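Local coordinates for uncharacterized protein (Desulfotomaculum acetoxidans, PDB 3U4Y) that is of unknown function but folds as a seven-bladed beta-propeller related in sequence to the lactonase family, at residues A[52-57]-A[65-70]; A[129-134]-A[177-182]. All coordinates share one frame; numbering follows the deposited sequence.

In the fold
From the N terminus the chain first builds strands 11-16, 21-26 and 32-37, a blade that strand 319-321 later completes from the C-terminal end. Interaction 1 follows in the next blade, closing the short hairpin turn between strands 53-58 and 63-68. The chain then passes through the blade 89-125 before interaction 2 opens at strand 130-135. That contact closes a much longer excursion: the rest of its blade is made before strand 178-183 returns beside it to begin the following one. The two are in series, neither nested nor crossed, with centres about 23 Å apart on opposite sides of the chain's centre. Interaction 1 holds one blade together; interaction 2 joins neighbouring blades.

Interaction 1 of 2, residues A[52-57]-A[65-70]; sequences SNVVVT and VQIETQ
Q66 and N53 link the two strands through their side-chain amides on the face they share with V55 and E68. With CG anti to the backbone N (chi1 163°), the glutamine runs out fully extended along that face. Its CB and CG lie near V54 O, the CG at 4.0 Å, while CG and CD are each 4.1 Å from N53 OD1. At the tip NE2 donates to N53 OD1 over 3.2 Å. That oxygen lies in the glutamine's amide plane, whereas NE2 sits above the asparagine's plane, off its lone pairs; the two amide planes are 76° apart. OE1, the other arm, accepts a hydrogen bond from Y113 OH, so each end of this buried amide has a polar partner. Shortening this side chain to an alanine is likely to leave N53 OD1 without its amide donor and Y113 OH without its acceptor. E68 runs alongside N53, its CG methylene 3.5 Å from N53 OD1, while its acid suits a partly exposed position at the strand's end.

These are the two middle strands of a four-stranded antiparallel propeller blade, joined as a beta hairpin. V54 pairs with I67 and V56 with V65 at the hydrogen-bonded positions. V54 N gives I67 O a bond of 2.9 Å, returned by I67 N to V54 O, and V56 and V65 exchange the same two bonds.

The side chains of these four residues point to the opposite face, toward the blade that contains strands 11-16 and 21-26. Branched apolar residues fit such an interface: V56 CB meets V65 CG2 at 3.8 Å, side by side, and V54 rests on I13 while I67 reaches F24. Past the last strand pair, T69 N bonds to S52 O at 3.0 Å, and the T69 and V54 side chains cross at about a right angle, their CG2 methyls 4.0 Å apart.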
# COMPACT_ATOMS: atom_id res chain seq x y z
N SER A 52 -2.37 -2.99 -16.63
CA SER A 52 -3.48 -3.65 -17.30
C SER A 52 -4.45 -4.36 -16.36
O SER A 52 -5.64 -4.47 -16.64
CB SER A 52 -2.92 -4.64 -18.32
OG SER A 52 -2.00 -5.54 -17.70
N ASN A 53 -3.93 -4.86 -15.24
CA ASN A 53 -4.76 -5.57 -14.29
C ASN A 53 -4.71 -5.01 -12.88
O ASN A 53 -3.67 -4.57 -12.40
CB ASN A 53 -4.43 -7.06 -14.27
CG ASN A 53 -4.92 -7.75 -15.51
OD1 ASN A 53 -5.89 -8.51 -15.48
ND2 ASN A 53 -4.27 -7.46 -16.62
N VAL A 54 -5.86 -5.05 -12.24
CA VAL A 54 -6.04 -4.54 -10.89
C VAL A 54 -6.40 -5.69 -9.95
O VAL A 54 -6.85 -6.75 -10.40
CB VAL A 54 -7.15 -3.49 -10.86
CG1 VAL A 54 -7.98 -3.59 -9.60
CG2 VAL A 54 -6.57 -2.10 -11.03
N VAL A 55 -6.17 -5.48 -8.66
CA VAL A 55 -6.57 -6.45 -7.65
C VAL A 55 -7.22 -5.75 -6.46
O VAL A 55 -6.68 -4.75 -5.97
CB VAL A 55 -5.38 -7.29 -7.19
CG1 VAL A 55 -5.60 -7.75 -5.80
CG2 VAL A 55 -5.21 -8.48 -8.11
N VAL A 56 -8.38 -6.24 -6.02
CA VAL A 56 -9.03 -5.72 -4.81
C VAL A 56 -9.23 -6.83 -3.78
O VAL A 56 -9.52 -7.97 -4.13
CB VAL A 56 -10.40 -5.07 -5.09
CG1 VAL A 56 -10.73 -4.09 -3.99
CG2 VAL A 56 -10.37 -4.32 -6.38
N THR A 57 -9.08 -6.50 -2.51
CA THR A 57 -9.17 -7.49 -1.45
C THR A 57 -10.43 -7.28 -0.61
O THR A 57 -11.07 -6.23 -0.69
CB THR A 57 -7.93 -7.44 -0.52
OG1 THR A 57 -7.66 -6.07 -0.19
CG2 THR A 57 -6.71 -8.03 -1.20
N VAL A 65 -10.85 -10.08 -5.83
CA VAL A 65 -11.33 -9.90 -7.21
C VAL A 65 -10.26 -9.29 -8.13
O VAL A 65 -9.48 -8.44 -7.70
CB VAL A 65 -12.61 -9.04 -7.27
CG1 VAL A 65 -13.51 -9.38 -6.11
CG2 VAL A 65 -12.27 -7.58 -7.23
N GLN A 66 -10.23 -9.75 -9.39
CA GLN A 66 -9.27 -9.30 -10.39
C GLN A 66 -9.98 -8.65 -11.56
O GLN A 66 -10.95 -9.19 -12.07
CB GLN A 66 -8.43 -10.48 -10.91
CG GLN A 66 -7.70 -10.20 -12.23
CD GLN A 66 -6.80 -11.36 -12.68
OE1 GLN A 66 -6.69 -12.38 -12.01
NE2 GLN A 66 -6.15 -11.19 -13.83
N ILE A 67 -9.51 -7.50 -12.00
CA ILE A 67 -10.18 -6.85 -13.12
C ILE A 67 -9.22 -6.35 -14.23
O ILE A 67 -8.09 -5.95 -13.94
CB ILE A 67 -11.12 -5.73 -12.62
CG1 ILE A 67 -10.66 -4.37 -13.10
CG2 ILE A 67 -11.27 -5.75 -11.09
CD1 ILE A 67 -11.71 -3.32 -12.95
N GLU A 68 -9.66 -6.42 -15.49
CA GLU A 68 -8.90 -5.87 -16.61
C GLU A 68 -9.35 -4.44 -16.91
O GLU A 68 -10.54 -4.16 -16.92
CB GLU A 68 -9.08 -6.71 -17.87
CG GLU A 68 -8.47 -8.09 -17.85
CD GLU A 68 -8.68 -8.83 -19.18
OE1 GLU A 68 -9.26 -8.22 -20.12
OE2 GLU A 68 -8.27 -10.01 -19.28
N THR A 69 -8.41 -3.53 -17.17
CA THR A 69 -8.74 -2.11 -17.15
C THR A 69 -8.75 -1.40 -18.49
O THR A 69 -9.04 -0.19 -18.55
CB THR A 69 -7.75 -1.35 -16.27
OG1 THR A 69 -6.45 -1.43 -16.87
CG2 THR A 69 -7.70 -1.96 -14.89
N GLN A 70 -8.44 -2.13 -19.56
CA GLN A 70 -8.23 -1.53 -20.87
C GLN A 70 -9.40 -1.72 -21.82
O GLN A 70 -9.21 -2.17 -22.95
CB GLN A 70 -6.95 -2.09 -21.51
CG GLN A 70 -5.65 -1.54 -20.92
CD GLN A 70 -5.68 -0.04 -20.76
OE1 GLN A 70 -5.92 0.70 -21.72
NE2 GLN A 70 -5.45 0.43 -19.54

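Interaction 2 of 2, residues A[129-134]-A[177-182]; sequences DAVGIA and RPFNIT
V131 meets F179 where two strands run side by side, 7° from parallel and with axes 5.6 Å apart at their closest, joined by side-chain packing and not by hydrogen bonds. The valine's CG2, held between its backbone N and carbonyl carbon (chi1 -50°), makes the tightest contact: it comes to 3.3 Å from F179 O and lies 3.9 Å from F179 CD1. It approaches the ring obliquely. F179 starts off away from the other strand, yet its ring carbon CD1 still comes back to the valine, and the ring also rests on P269.

Each strand is the first, innermost one of its propeller blade, so the pair flanks the seam between consecutive blades beside the central axis. In the middle the backbones come nearest, G132 CA and N180 CA being 5.0 Å apart. A CB at G132 would point at the other strand and probably collide with F179 O, and the positive phi (79°) also favours glycine. Nearby I181 N donates a weak bond to N180 OD1, and N180 ND2 is taken by N276 OD1, which suits a buried amide.

At the other end the contact is slighter, a small apolar touch between two buried residues. A134 points at the other strand, and its lone methyl is enough to reach I181 CB at 4.0 Å; the isoleucine also leans on L144 and D146 of strand 142-147. On the V131 side, for all its close packing, the contact is less enclosed, that valine being partly exposed.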
# COMPACT_ATOMS: atom_id res chain seq x y z
N ASP A 129 -0.53 -9.93 15.43
CA ASP A 129 -0.37 -8.47 15.37
C ASP A 129 0.06 -7.96 14.02
O ASP A 129 0.46 -6.81 13.90
CB ASP A 129 0.62 -7.97 16.42
CG ASP A 129 1.93 -8.74 16.41
OD1 ASP A 129 1.97 -9.86 15.85
OD2 ASP A 129 2.90 -8.23 16.97
N ALA A 130 -0.04 -8.83 13.01
CA ALA A 130 0.44 -8.57 11.66
C ALA A 130 -0.40 -7.57 10.86
O ALA A 130 -1.58 -7.81 10.61
CB ALA A 130 0.50 -9.87 10.93
N VAL A 131 0.19 -6.44 10.47
CA VAL A 131 -0.43 -5.52 9.51
C VAL A 131 0.59 -4.96 8.51
O VAL A 131 1.77 -4.82 8.83
CB VAL A 131 -1.17 -4.34 10.18
CG1 VAL A 131 -2.09 -4.86 11.25
CG2 VAL A 131 -0.20 -3.35 10.78
N GLY A 132 0.11 -4.66 7.32
CA GLY A 132 0.95 -4.14 6.27
C GLY A 132 1.76 -5.21 5.55
O GLY A 132 2.20 -6.19 6.16
N ILE A 133 1.93 -5.03 4.24
CA ILE A 133 2.81 -5.88 3.46
C ILE A 133 3.57 -5.06 2.43
O ILE A 133 3.12 -3.99 1.98
CB ILE A 133 2.07 -7.07 2.78
CG1 ILE A 133 3.05 -8.10 2.23
CG2 ILE A 133 1.20 -6.61 1.65
CD1 ILE A 133 2.37 -9.29 1.61
N ALA A 134 4.76 -5.54 2.11
CA ALA A 134 5.60 -4.91 1.11
C ALA A 134 6.48 -5.97 0.46
O ALA A 134 7.10 -6.80 1.14
CB ALA A 134 6.44 -3.82 1.74
N ARG A 177 4.70 0.53 17.62
CA ARG A 177 3.48 0.29 16.84
C ARG A 177 3.70 0.39 15.32
O ARG A 177 3.04 1.18 14.63
CB ARG A 177 2.35 1.23 17.31
CG ARG A 177 0.96 0.81 16.85
CD ARG A 177 0.41 -0.35 17.65
NE ARG A 177 0.34 -0.03 19.07
CZ ARG A 177 1.21 -0.45 19.98
NH1 ARG A 177 1.07 -0.08 21.24
NH2 ARG A 177 2.21 -1.24 19.64
N PRO A 178 4.63 -0.42 14.79
CA PRO A 178 4.90 -0.35 13.35
C PRO A 178 3.60 -0.65 12.62
O PRO A 178 2.89 -1.57 13.03
CB PRO A 178 5.89 -1.49 13.12
CG PRO A 178 6.24 -2.04 14.47
CD PRO A 178 5.18 -1.64 15.40
N PHE A 179 3.30 0.11 11.57
CA PHE A 179 1.98 0.03 10.92
C PHE A 179 2.00 -0.19 9.40
O PHE A 179 1.30 -1.05 8.91
CB PHE A 179 1.14 1.26 11.27
CG PHE A 179 -0.26 1.23 10.70
CD1 PHE A 179 -1.21 0.36 11.21
CD2 PHE A 179 -0.63 2.08 9.68
CE1 PHE A 179 -2.50 0.34 10.69
CE2 PHE A 179 -1.93 2.06 9.16
CZ PHE A 179 -2.86 1.19 9.66
N ASN A 180 2.79 0.59 8.65
CA ASN A 180 2.92 0.38 7.21
C ASN A 180 4.39 0.34 6.78
O ASN A 180 5.22 0.95 7.42
CB ASN A 180 2.16 1.47 6.45
CG ASN A 180 1.79 1.05 5.03
OD1 ASN A 180 1.98 -0.11 4.63
ND2 ASN A 180 1.23 1.98 4.27
N ILE A 181 4.70 -0.39 5.71
CA ILE A 181 6.07 -0.47 5.20
C ILE A 181 6.05 -0.10 3.75
O ILE A 181 5.06 -0.33 3.06
CB ILE A 181 6.63 -1.90 5.22
CG1 ILE A 181 6.32 -2.63 6.50
CG2 ILE A 181 8.10 -1.90 5.07
CD1 ILE A 181 6.56 -4.09 6.34
N THR A 182 7.16 0.44 3.27
CA THR A 182 7.32 0.85 1.87
C THR A 182 8.79 0.74 1.51
O THR A 182 9.65 1.18 2.27
CB THR A 182 6.86 2.30 1.66
OG1 THR A 182 5.43 2.40 1.76
CG2 THR A 182 7.26 2.76 0.30